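Local atomic coordinates of Alr1585 protein (Nostoc sp., PDB entry 5C2I), a protein that probably uses hydrogen peroxide to oxidise dyes and other substrates at a bound haem, as a dye-decolorizing (DyP-type) peroxidase. Residues A[196-210]-A[361-374]. The protein carries 1 engineered substitution. Numbering follows the deposited sequence.
Sequences IEHFGFVHGVSQPLF and RITRRAVSYGENNP. Engineered in segment 196-210: H203 (natural residue Asp). With HEM (protoporphyrin IX containing Fe), chain E.
The guanidinium of R364 lies with one face over the haem, HEM C4D being 3.3 Å above its plane. At its edge, near its plane, are S206 O, H203 NE2, HEM O2A and water 3. The H203 ring stands across this group, the two planes 72° apart. H203 is an engineered residue (natural Asp). One face of its ring meets E197 CG, and its edge is turned to the haem carbons. This is the distal haem pocket of a DyP-type peroxidase, where the loop 196-210 meets strand 363-369. Water 2 binds the haem iron at 2.3 Å and also accepts a hydrogen bond from R364 NH1. The R364 chain is extended as far as CD and then bends (chi3 -68°), which lays the guanidinium along the haem. NH1 and NH2 both bond HEM O2A, and NH2 also donates to S206 O (2.9 Å) from above that carbonyl plane. A leucine in place of R364 would probably leave the haem propionate without its cationic mate here and water 2 without this donor. G204 N and S206 N bond the same propionate, while S206 OG holds the other one; N335 and R337 also bond the haem. The Q207 amide pairs with the R364 backbone. R364 N reaches a lone pair of Q207 OE1 in the carbonyl plane (2.9 Å), and Q207 NE2 returns a bond to R364 O (2.8 Å). P208 CG rests 3.4 Å from T363 OG1, which also sits at the edge of the F210 ring. At the far end, I196 CD1 touches P374 CB. Close by, the edge of the H198 ring faces Y369 O and E371 O. H198 NE2 donates to E371 O at 2.8 Å, with an N-H...O angle of 163°.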
ATOM      1  N   ILE A 196     -11.711 -14.253  -3.682  1.00 16.85           N
ATOM      2  CA  ILE A 196     -13.134 -14.197  -3.912  1.00 16.87           C
ATOM      3  C   ILE A 196     -13.446 -14.431  -5.390  1.00 16.22           C
ATOM      4  O   ILE A 196     -12.551 -14.461  -6.254  1.00 15.80           O
ATOM      5  CB  ILE A 196     -13.772 -12.860  -3.455  1.00 18.05           C
ATOM      6  CG1 ILE A 196     -13.081 -11.647  -4.140  1.00 18.62           C
ATOM      7  CG2 ILE A 196     -13.680 -12.729  -1.943  1.00 18.36           C
ATOM      8  CD1 ILE A 196     -13.864 -10.362  -4.059  1.00 19.36           C
ATOM      9  N   GLU A 197     -14.715 -14.607  -5.679  1.00 16.22           N
ATOM     10  CA  GLU A 197     -15.201 -14.557  -7.062  1.00 15.76           C
ATOM     11  C   GLU A 197     -15.959 -13.219  -7.187  1.00 16.63           C
ATOM     12  O   GLU A 197     -16.179 -12.516  -6.201  1.00 16.77           O
ATOM     13  CB  GLU A 197     -16.041 -15.786  -7.372  1.00 16.09           C
ATOM     14  CG  GLU A 197     -17.165 -16.070  -6.397  1.00 16.52           C
ATOM     15  CD  GLU A 197     -18.284 -15.031  -6.492  1.00 17.78           C
ATOM     16  OE1 GLU A 197     -18.671 -14.661  -7.612  1.00 17.70           O
ATOM     17  OE2 GLU A 197     -18.759 -14.554  -5.449  1.00 20.01           O
ATOM     18  N   HIS A 198     -16.318 -12.832  -8.404  1.00 16.40           N
ATOM     19  CA  HIS A 198     -16.827 -11.488  -8.684  1.00 16.98           C
ATOM     20  C   HIS A 198     -18.069 -11.051  -7.918  1.00 17.03           C
ATOM     21  O   HIS A 198     -18.263  -9.877  -7.747  1.00 17.78           O
ATOM     22  CB  HIS A 198     -17.087 -11.351 -10.192  1.00 17.16           C
ATOM     23  CG  HIS A 198     -15.877 -10.930 -10.960  1.00 17.53           C
ATOM     24  ND1 HIS A 198     -15.168 -11.779 -11.775  1.00 18.50           N
ATOM     25  CD2 HIS A 198     -15.261  -9.730 -11.041  1.00 18.13           C
ATOM     26  CE1 HIS A 198     -14.131 -11.137 -12.293  1.00 18.02           C
ATOM     27  NE2 HIS A 198     -14.188  -9.881 -11.887  1.00 18.92           N
ATOM     28  N   PHE A 199     -18.930 -11.985  -7.511  1.00 16.76           N
ATOM     29  CA  PHE A 199     -20.089 -11.612  -6.699  1.00 18.07           C
ATOM     30  C   PHE A 199     -19.710 -11.292  -5.263  1.00 18.48           C
ATOM     31  O   PHE A 199     -20.553 -10.816  -4.498  1.00 20.05           O
ATOM     32  CB  PHE A 199     -21.193 -12.697  -6.738  1.00 18.33           C
ATOM     33  CG  PHE A 199     -21.770 -12.969  -8.096  1.00 18.41           C
ATOM     34  CD1 PHE A 199     -21.980 -11.964  -9.025  1.00 19.33           C
ATOM     35  CD2 PHE A 199     -22.153 -14.262  -8.439  1.00 18.86           C
ATOM     36  CE1 PHE A 199     -22.575 -12.228 -10.258  1.00 19.19           C
ATOM     37  CE2 PHE A 199     -22.742 -14.552  -9.667  1.00 19.36           C
ATOM     38  CZ  PHE A 199     -22.964 -13.517 -10.591  1.00 19.67           C
ATOM     39  N   GLY A 200     -18.439 -11.461  -4.910  1.00 18.67           N
ATOM     40  CA  GLY A 200     -17.912 -11.000  -3.622  1.00 18.67           C
ATOM     41  C   GLY A 200     -17.783 -12.091  -2.575  1.00 18.46           C
ATOM     42  O   GLY A 200     -17.409 -11.805  -1.455  1.00 19.54           O
ATOM     43  N   PHE A 201     -18.045 -13.338  -2.937  1.00 17.03           N
ATOM     44  CA  PHE A 201     -17.952 -14.434  -1.997  1.00 16.97           C
ATOM     45  C   PHE A 201     -16.586 -15.112  -2.033  1.00 17.41           C
ATOM     46  O   PHE A 201     -16.032 -15.394  -3.093  1.00 17.32           O
ATOM     47  CB  PHE A 201     -19.033 -15.488  -2.281  1.00 16.52           C
ATOM     48  CG  PHE A 201     -20.442 -14.973  -2.082  1.00 16.80           C
ATOM     49  CD1 PHE A 201     -21.021 -14.147  -3.037  1.00 17.42           C
ATOM     50  CD2 PHE A 201     -21.150 -15.274  -0.943  1.00 17.19           C
ATOM     51  CE1 PHE A 201     -22.315 -13.675  -2.876  1.00 19.45           C
ATOM     52  CE2 PHE A 201     -22.444 -14.770  -0.745  1.00 17.74           C
ATOM     53  CZ  PHE A 201     -23.027 -13.960  -1.699  1.00 19.06           C
ATOM     54  N   VAL A 202     -16.063 -15.404  -0.866  1.00 17.64           N
ATOM     55  CA  VAL A 202     -14.822 -16.178  -0.751  1.00 17.56           C
ATOM     56  C   VAL A 202     -14.993 -17.488  -1.503  1.00 17.46           C
ATOM     57  O   VAL A 202     -16.064 -18.115  -1.447  1.00 17.52           O
ATOM     58  CB  VAL A 202     -14.453 -16.439   0.706  1.00 18.48           C
ATOM     59  CG1 VAL A 202     -13.185 -17.276   0.795  1.00 18.57           C
ATOM     60  CG2 VAL A 202     -14.168 -15.111   1.357  1.00 20.44           C
ATOM     61  N   HIS A 203     -13.952 -17.888  -2.208  1.00 17.25           N
ATOM     62  CA  HIS A 203     -14.071 -18.943  -3.212  1.00 18.48           C
ATOM     63  C   HIS A 203     -12.900 -19.870  -3.147  1.00 19.73           C
ATOM     64  O   HIS A 203     -11.749 -19.411  -3.006  1.00 19.22           O
ATOM     65  CB  HIS A 203     -14.185 -18.300  -4.592  1.00 20.45           C
ATOM     66  CG  HIS A 203     -14.753 -19.211  -5.631  1.00 23.55           C
ATOM     67  ND1 HIS A 203     -14.205 -19.334  -6.875  1.00 27.35           N
ATOM     68  CD2 HIS A 203     -15.806 -20.050  -5.611  1.00 23.67           C
ATOM     69  CE1 HIS A 203     -14.918 -20.188  -7.595  1.00 26.06           C
ATOM     70  NE2 HIS A 203     -15.881 -20.648  -6.843  1.00 23.13           N
ATOM     71  N   GLY A 204     -13.180 -21.171  -3.292  1.00 18.89           N
ATOM     72  CA  GLY A 204     -12.158 -22.204  -3.219  1.00 18.75           C
ATOM     73  C   GLY A 204     -12.037 -22.818  -1.847  1.00 18.33           C
ATOM     74  O   GLY A 204     -11.055 -23.494  -1.577  1.00 18.86           O
ATOM     75  N   VAL A 205     -13.034 -22.619  -0.982  1.00 17.09           N
ATOM     76  CA  VAL A 205     -12.936 -23.051   0.403  1.00 16.52           C
ATOM     77  C   VAL A 205     -12.945 -24.609   0.524  1.00 16.55           C
ATOM     78  O   VAL A 205     -12.065 -25.198   1.174  1.00 17.27           O
ATOM     79  CB  VAL A 205     -14.081 -22.480   1.259  1.00 16.98           C
ATOM     80  CG1 VAL A 205     -13.983 -22.986   2.669  1.00 17.55           C
ATOM     81  CG2 VAL A 205     -14.098 -20.963   1.212  1.00 17.41           C
ATOM     82  N   SER A 206     -13.955 -25.250  -0.063  1.00 15.49           N
ATOM     83  CA  SER A 206     -14.161 -26.701   0.106  1.00 15.09           C
ATOM     84  C   SER A 206     -13.656 -27.493  -1.092  1.00 15.57           C
ATOM     85  O   SER A 206     -14.221 -27.403  -2.208  1.00 14.36           O
ATOM     86  CB  SER A 206     -15.638 -26.999   0.323  1.00 15.11           C
ATOM     87  OG  SER A 206     -15.809 -28.382   0.569  1.00 15.57           O
ATOM     88  N   GLN A 207     -12.585 -28.248  -0.865  1.00 16.10           N
ATOM     89  CA  GLN A 207     -11.942 -29.028  -1.937  1.00 16.36           C
ATOM     90  C   GLN A 207     -11.663 -30.469  -1.510  1.00 16.85           C
ATOM     91  O   GLN A 207     -11.334 -30.721  -0.350  1.00 17.25           O
ATOM     92  CB  GLN A 207     -10.628 -28.407  -2.330  1.00 16.47           C
ATOM     93  CG  GLN A 207     -10.733 -27.000  -2.872  1.00 16.67           C
ATOM     94  CD  GLN A 207     -10.843 -26.960  -4.373  1.00 16.49           C
ATOM     95  OE1 GLN A 207     -11.483 -27.821  -5.008  1.00 16.44           O
ATOM     96  NE2 GLN A 207     -10.171 -25.980  -4.957  1.00 16.24           N
ATOM     97  N   PRO A 208     -11.762 -31.410  -2.444  1.00 16.68           N
ATOM     98  CA  PRO A 208     -11.082 -32.687  -2.210  1.00 16.21           C
ATOM     99  C   PRO A 208      -9.595 -32.481  -1.973  1.00 15.91           C
ATOM    100  O   PRO A 208      -8.970 -31.687  -2.696  1.00 16.31           O
ATOM    101  CB  PRO A 208     -11.296 -33.451  -3.522  1.00 16.42           C
ATOM    102  CG  PRO A 208     -12.353 -32.738  -4.255  1.00 16.62           C
ATOM    103  CD  PRO A 208     -12.319 -31.315  -3.805  1.00 16.32           C
ATOM    104  N   LEU A 209      -9.031 -33.174  -0.990  1.00 15.75           N
ATOM    105  CA  LEU A 209      -7.626 -33.007  -0.639  1.00 16.30           C
ATOM    106  C   LEU A 209      -6.878 -34.302  -0.866  1.00 16.65           C
ATOM    107  O   LEU A 209      -7.397 -35.401  -0.564  1.00 16.36           O
ATOM    108  CB  LEU A 209      -7.479 -32.576   0.825  1.00 18.04           C
ATOM    109  CG  LEU A 209      -8.265 -31.299   1.188  1.00 17.99           C
ATOM    110  CD1 LEU A 209      -7.986 -30.946   2.648  1.00 20.26           C
ATOM    111  CD2 LEU A 209      -7.859 -30.143   0.290  1.00 17.97           C
ATOM    112  N   PHE A 210      -5.630 -34.159  -1.311  1.00 16.13           N
ATOM    113  CA  PHE A 210      -4.774 -35.295  -1.681  1.00 16.45           C
ATOM    114  C   PHE A 210      -3.379 -35.249  -1.085  1.00 16.71           C
ATOM    115  O   PHE A 210      -2.877 -36.257  -0.641  1.00 17.71           O
ATOM    116  CB  PHE A 210      -4.633 -35.347  -3.216  1.00 15.92           C
ATOM    117  CG  PHE A 210      -5.946 -35.391  -3.928  1.00 15.77           C
ATOM    118  CD1 PHE A 210      -6.657 -36.573  -4.023  1.00 16.19           C
ATOM    119  CD2 PHE A 210      -6.487 -34.255  -4.479  1.00 15.31           C
ATOM    120  CE1 PHE A 210      -7.891 -36.604  -4.658  1.00 15.27           C
ATOM    121  CE2 PHE A 210      -7.722 -34.285  -5.104  1.00 14.78           C
ATOM    122  CZ  PHE A 210      -8.385 -35.472  -5.208  1.00 15.02           C
ATOM    123  N   ARG A 361     -17.632 -35.613  -6.404  1.00 16.35           N
ATOM    124  CA  ARG A 361     -16.932 -34.359  -6.136  1.00 16.14           C
ATOM    125  C   ARG A 361     -16.013 -33.970  -7.292  1.00 16.13           C
ATOM    126  O   ARG A 361     -15.506 -34.832  -8.014  1.00 17.02           O
ATOM    127  CB  ARG A 361     -16.087 -34.476  -4.848  1.00 16.08           C
ATOM    128  CG  ARG A 361     -16.866 -34.443  -3.531  1.00 17.09           C
ATOM    129  CD  ARG A 361     -15.959 -34.601  -2.306  1.00 18.28           C
ATOM    130  NE  ARG A 361     -15.422 -35.962  -2.216  1.00 20.16           N
ATOM    131  CZ  ARG A 361     -14.469 -36.342  -1.342  1.00 21.37           C
ATOM    132  NH1 ARG A 361     -13.958 -35.472  -0.494  1.00 21.11           N
ATOM    133  NH2 ARG A 361     -14.041 -37.595  -1.337  1.00 21.70           N
ATOM    134  N   ILE A 362     -15.731 -32.679  -7.380  1.00 15.30           N
ATOM    135  CA  ILE A 362     -14.797 -32.145  -8.349  1.00 15.54           C
ATOM    136  C   ILE A 362     -13.704 -31.341  -7.636  1.00 14.93           C
ATOM    137  O   ILE A 362     -13.903 -30.824  -6.548  1.00 14.99           O
ATOM    138  CB  ILE A 362     -15.499 -31.219  -9.356  1.00 15.53           C
ATOM    139  CG1 ILE A 362     -16.229 -30.073  -8.651  1.00 15.87           C
ATOM    140  CG2 ILE A 362     -16.467 -32.029 -10.233  1.00 16.69           C
ATOM    141  CD1 ILE A 362     -16.674 -28.962  -9.609  1.00 16.49           C
ATOM    142  N   THR A 363     -12.535 -31.261  -8.268  1.00 14.86           N
ATOM    143  CA  THR A 363     -11.414 -30.527  -7.704  1.00 13.94           C
ATOM    144  C   THR A 363     -11.243 -29.254  -8.526  1.00 14.22           C
ATOM    145  O   THR A 363     -10.921 -29.306  -9.714  1.00 14.09           O
ATOM    146  CB  THR A 363     -10.160 -31.407  -7.760  1.00 14.68           C
ATOM    147  OG1 THR A 363     -10.357 -32.590  -6.975  1.00 14.85           O
ATOM    148  CG2 THR A 363      -8.909 -30.668  -7.268  1.00 13.79           C
ATOM    149  N   ARG A 364     -11.533 -28.116  -7.921  1.00 14.60           N
ATOM    150  CA  ARG A 364     -11.657 -26.850  -8.660  1.00 14.67           C
ATOM    151  C   ARG A 364     -10.287 -26.117  -8.727  1.00 14.15           C
ATOM    152  O   ARG A 364      -9.525 -26.052  -7.715  1.00 14.36           O
ATOM    153  CB  ARG A 364     -12.730 -25.988  -8.014  1.00 14.69           C
ATOM    154  CG  ARG A 364     -14.129 -26.589  -8.191  1.00 14.88           C
ATOM    155  CD  ARG A 364     -15.210 -25.779  -7.479  1.00 15.05           C
ATOM    156  NE  ARG A 364     -14.988 -25.921  -6.042  1.00 15.06           N
ATOM    157  CZ  ARG A 364     -15.130 -24.952  -5.146  1.00 14.62           C
ATOM    158  NH1 ARG A 364     -15.535 -23.752  -5.501  1.00 14.73           N
ATOM    159  NH2 ARG A 364     -14.870 -25.189  -3.882  1.00 14.69           N
ATOM    160  N   ARG A 365      -9.999 -25.557  -9.882  1.00 14.01           N
ATOM    161  CA  ARG A 365      -8.772 -24.785 -10.103  1.00 14.86           C
ATOM    162  C   ARG A 365      -9.075 -23.519 -10.880  1.00 14.96           C
ATOM    163  O   ARG A 365      -8.384 -23.199 -11.858  1.00 15.33           O
ATOM    164  CB  ARG A 365      -7.727 -25.651 -10.838  1.00 14.37           C
ATOM    165  CG  ARG A 365      -7.374 -26.970 -10.160  1.00 14.44           C
ATOM    166  CD  ARG A 365      -6.479 -26.767  -8.946  1.00 14.52           C
ATOM    167  NE  ARG A 365      -6.177 -28.031  -8.256  1.00 15.02           N
ATOM    168  CZ  ARG A 365      -6.444 -28.305  -6.985  1.00 15.88           C
ATOM    169  NH1 ARG A 365      -7.159 -27.466  -6.260  1.00 17.18           N
ATOM    170  NH2 ARG A 365      -6.077 -29.464  -6.438  1.00 15.26           N
ATOM    171  N   ALA A 366     -10.174 -22.863 -10.486  1.00 15.37           N
ATOM    172  CA  ALA A 366     -10.701 -21.726 -11.233  1.00 15.19           C
ATOM    173  C   ALA A 366      -9.919 -20.451 -10.954  1.00 16.36           C
ATOM    174  O   ALA A 366      -9.228 -20.324  -9.909  1.00 18.04           O
ATOM    175  CB  ALA A 366     -12.176 -21.528 -10.923  1.00 15.24           C
ATOM    176  N   VAL A 367     -10.027 -19.493 -11.868  1.00 15.82           N
ATOM    177  CA  VAL A 367      -9.413 -18.169 -11.699  1.00 16.83           C
ATOM    178  C   VAL A 367     -10.362 -17.156 -12.300  1.00 17.03           C
ATOM    179  O   VAL A 367     -11.290 -17.528 -13.043  1.00 16.69           O
ATOM    180  CB  VAL A 367      -8.033 -18.029 -12.357  1.00 17.08           C
ATOM    181  CG1 VAL A 367      -7.020 -18.941 -11.691  1.00 18.98           C
ATOM    182  CG2 VAL A 367      -8.097 -18.346 -13.830  1.00 17.56           C
ATOM    183  N   SER A 368     -10.112 -15.889 -12.043  1.00 16.49           N
ATOM    184  CA  SER A 368     -11.019 -14.845 -12.538  1.00 17.64           C
ATOM    185  C   SER A 368     -10.529 -14.221 -13.851  1.00 17.99           C
ATOM    186  O   SER A 368      -9.350 -14.244 -14.160  1.00 17.30           O
ATOM    187  CB  SER A 368     -11.159 -13.769 -11.455  1.00 19.20           C
ATOM    188  OG  SER A 368     -11.978 -14.302 -10.417  1.00 21.62           O
ATOM    189  N   TYR A 369     -11.468 -13.636 -14.577  1.00 17.30           N
ATOM    190  CA  TYR A 369     -11.174 -12.758 -15.723  1.00 17.25           C
ATOM    191  C   TYR A 369     -11.994 -11.481 -15.679  1.00 17.07           C
ATOM    192  O   TYR A 369     -12.998 -11.371 -14.965  1.00 16.16           O
ATOM    193  CB  TYR A 369     -11.447 -13.474 -17.043  1.00 17.36           C
ATOM    194  CG  TYR A 369     -12.897 -13.630 -17.444  1.00 17.72           C
ATOM    195  CD1 TYR A 369     -13.647 -14.739 -17.048  1.00 17.06           C
ATOM    196  CD2 TYR A 369     -13.512 -12.696 -18.284  1.00 18.09           C
ATOM    197  CE1 TYR A 369     -14.964 -14.888 -17.455  1.00 18.13           C
ATOM    198  CE2 TYR A 369     -14.834 -12.820 -18.680  1.00 18.29           C
ATOM    199  CZ  TYR A 369     -15.562 -13.913 -18.246  1.00 18.35           C
ATOM    200  OH  TYR A 369     -16.850 -14.072 -18.669  1.00 18.19           O
ATOM    201  N   GLY A 370     -11.544 -10.491 -16.436  1.00 18.23           N
ATOM    202  CA  GLY A 370     -12.233  -9.230 -16.551  1.00 19.13           C
ATOM    203  C   GLY A 370     -11.851  -8.232 -15.473  1.00 19.96           C
ATOM    204  O   GLY A 370     -10.705  -8.088 -15.163  1.00 19.23           O
ATOM    205  N   GLU A 371     -12.840  -7.525 -14.928  1.00 21.55           N
ATOM    206  CA  GLU A 371     -12.639  -6.439 -13.974  1.00 23.64           C
ATOM    207  C   GLU A 371     -11.869  -6.921 -12.753  1.00 23.82           C
ATOM    208  O   GLU A 371     -12.259  -7.923 -12.136  1.00 21.83           O
ATOM    209  CB  GLU A 371     -14.016  -5.920 -13.502  1.00 26.67           C
ATOM    210  CG  GLU A 371     -13.923  -4.837 -12.449  1.00 29.60           C
ATOM    211  CD  GLU A 371     -13.143  -3.660 -12.975  1.00 32.19           C
ATOM    212  OE1 GLU A 371     -13.691  -3.012 -13.892  1.00 34.86           O
ATOM    213  OE2 GLU A 371     -11.961  -3.453 -12.542  1.00 33.88           O
ATOM    214  N   ASN A 372     -10.766  -6.260 -12.416  1.00 25.36           N
ATOM    215  CA  ASN A 372      -9.967  -6.674 -11.275  1.00 27.26           C
ATOM    216  C   ASN A 372     -10.201  -5.880  -9.983  1.00 27.64           C
ATOM    217  O   ASN A 372      -9.690  -6.246  -8.914  1.00 27.15           O
ATOM    218  CB  ASN A 372      -8.476  -6.714 -11.654  1.00 30.74           C
ATOM    219  CG  ASN A 372      -7.811  -5.355 -11.687  1.00 34.18           C
ATOM    220  OD1 ASN A 372      -6.934  -5.121 -10.888  1.00 44.41           O
ATOM    221  ND2 ASN A 372      -8.157  -4.500 -12.620  1.00 35.54           N
ATOM    222  N   ASN A 373     -10.953  -4.790 -10.078  1.00 28.53           N
ATOM    223  CA  ASN A 373     -11.406  -4.073  -8.891  1.00 29.15           C
ATOM    224  C   ASN A 373     -12.726  -4.675  -8.383  1.00 29.45           C
ATOM    225  O   ASN A 373     -13.773  -4.469  -8.981  1.00 29.71           O
ATOM    226  CB  ASN A 373     -11.571  -2.604  -9.226  1.00 29.30           C
ATOM    227  CG  ASN A 373     -12.019  -1.790  -8.053  1.00 30.61           C
ATOM    228  OD1 ASN A 373     -12.482  -2.318  -7.041  1.00 29.92           O
ATOM    229  ND2 ASN A 373     -11.902  -0.469  -8.191  1.00 30.27           N
ATOM    230  N   PRO A 374     -12.687  -5.372  -7.233  1.00 31.40           N
ATOM    231  CA  PRO A 374     -13.886  -6.074  -6.777  1.00 33.04           C
ATOM    232  C   PRO A 374     -15.019  -5.175  -6.263  1.00 32.65           C
ATOM    233  O   PRO A 374     -16.105  -5.675  -6.012  1.00 32.50           O
ATOM    234  CB  PRO A 374     -13.350  -6.958  -5.637  1.00 34.05           C
ATOM    235  CG  PRO A 374     -12.207  -6.197  -5.097  1.00 33.96           C
ATOM    236  CD  PRO A 374     -11.559  -5.527  -6.288  1.00 33.64           C
TER
HETATM  237  CHA HEM E 501     -18.487 -23.800  -3.947  1.00 13.30           C
HETATM  238  CHB HEM E 501     -19.201 -19.729  -6.432  1.00 13.49           C
HETATM  239  CHC HEM E 501     -19.706 -22.319 -10.489  1.00 13.80           C
HETATM  240  CHD HEM E 501     -19.241 -26.367  -7.926  1.00 14.48           C
HETATM  241  C1A HEM E 501     -18.658 -22.463  -4.266  1.00 13.20           C
HETATM  242  C2A HEM E 501     -18.632 -21.387  -3.330  1.00 14.07           C
HETATM  243  C3A HEM E 501     -18.832 -20.250  -4.031  1.00 13.10           C
HETATM  244  C4A HEM E 501     -18.955 -20.617  -5.389  1.00 13.58           C
HETATM  245  CMA HEM E 501     -18.860 -18.837  -3.512  1.00 13.61           C
HETATM  246  CAA HEM E 501     -18.415 -21.472  -1.813  1.00 12.77           C
HETATM  247  CBA HEM E 501     -16.975 -21.437  -1.295  1.00 14.05           C
HETATM  248  CGA HEM E 501     -16.228 -22.617  -1.854  1.00 14.47           C
HETATM  249  O1A HEM E 501     -16.282 -23.761  -1.315  1.00 15.91           O
HETATM  250  O2A HEM E 501     -15.552 -22.448  -2.870  1.00 14.08           O
HETATM  251  C1B HEM E 501     -19.353 -20.106  -7.765  1.00 15.15           C
HETATM  252  C2B HEM E 501     -19.530 -19.178  -8.850  1.00 14.99           C
HETATM  253  C3B HEM E 501     -19.627 -19.879  -9.969  1.00 14.60           C
HETATM  254  C4B HEM E 501     -19.574 -21.284  -9.557  1.00 14.65           C
HETATM  255  CMB HEM E 501     -19.552 -17.697  -8.706  1.00 15.31           C
HETATM  256  CAB HEM E 501     -19.748 -19.460 -11.388  1.00 14.62           C
HETATM  257  CBB HEM E 501     -19.336 -18.268 -11.856  1.00 15.38           C
HETATM  258  C1C HEM E 501     -19.677 -23.680 -10.144  1.00 14.78           C
HETATM  259  C2C HEM E 501     -19.951 -24.738 -10.985  1.00 14.43           C
HETATM  260  C3C HEM E 501     -19.841 -25.886 -10.243  1.00 15.31           C
HETATM  261  C4C HEM E 501     -19.470 -25.501  -8.950  1.00 14.56           C
HETATM  262  CMC HEM E 501     -20.253 -24.692 -12.455  1.00 14.55           C
HETATM  263  CAC HEM E 501     -20.076 -27.276 -10.632  1.00 14.88           C
HETATM  264  CBC HEM E 501     -20.897 -27.741 -11.541  1.00 16.19           C
HETATM  265  C1D HEM E 501     -18.878 -25.934  -6.652  1.00 14.38           C
HETATM  266  C2D HEM E 501     -18.556 -26.891  -5.598  1.00 14.19           C
HETATM  267  C3D HEM E 501     -18.392 -26.192  -4.482  1.00 13.83           C
HETATM  268  C4D HEM E 501     -18.570 -24.783  -4.896  1.00 13.39           C
HETATM  269  CMD HEM E 501     -18.448 -28.403  -5.706  1.00 15.72           C
HETATM  270  CAD HEM E 501     -18.007 -26.743  -3.139  1.00 14.08           C
HETATM  271  CBD HEM E 501     -19.204 -27.219  -2.309  1.00 14.24           C
HETATM  272  CGD HEM E 501     -18.720 -27.786  -1.015  1.00 13.43           C
HETATM  273  O1D HEM E 501     -19.199 -27.302   0.007  1.00 13.40           O
HETATM  274  O2D HEM E 501     -17.860 -28.731  -0.951  1.00 15.31           O
HETATM  275  NA  HEM E 501     -18.934 -21.986  -5.513  1.00 13.41           N
HETATM  276  NB  HEM E 501     -19.464 -21.311  -8.229  1.00 13.87           N
HETATM  277  NC  HEM E 501     -19.478 -24.136  -8.874  1.00 14.08           N
HETATM  278  ND  HEM E 501     -18.954 -24.688  -6.179  1.00 13.68           N
HETATM  279 FE   HEM E 501     -19.233 -23.057  -7.169  1.00 15.06          FE
HETATM  280  O   HOH W   1     -15.169 -14.481 -10.488  1.00 21.60           O
HETATM  281  O   HOH W   2     -16.998 -22.951  -7.848  1.00 20.81           O
HETATM  282  O   HOH W   3     -14.227 -28.513  -5.041  1.00 14.68           O
HETATM  283  O   HOH W   4      -7.130 -30.041  -3.882  1.00 21.33           O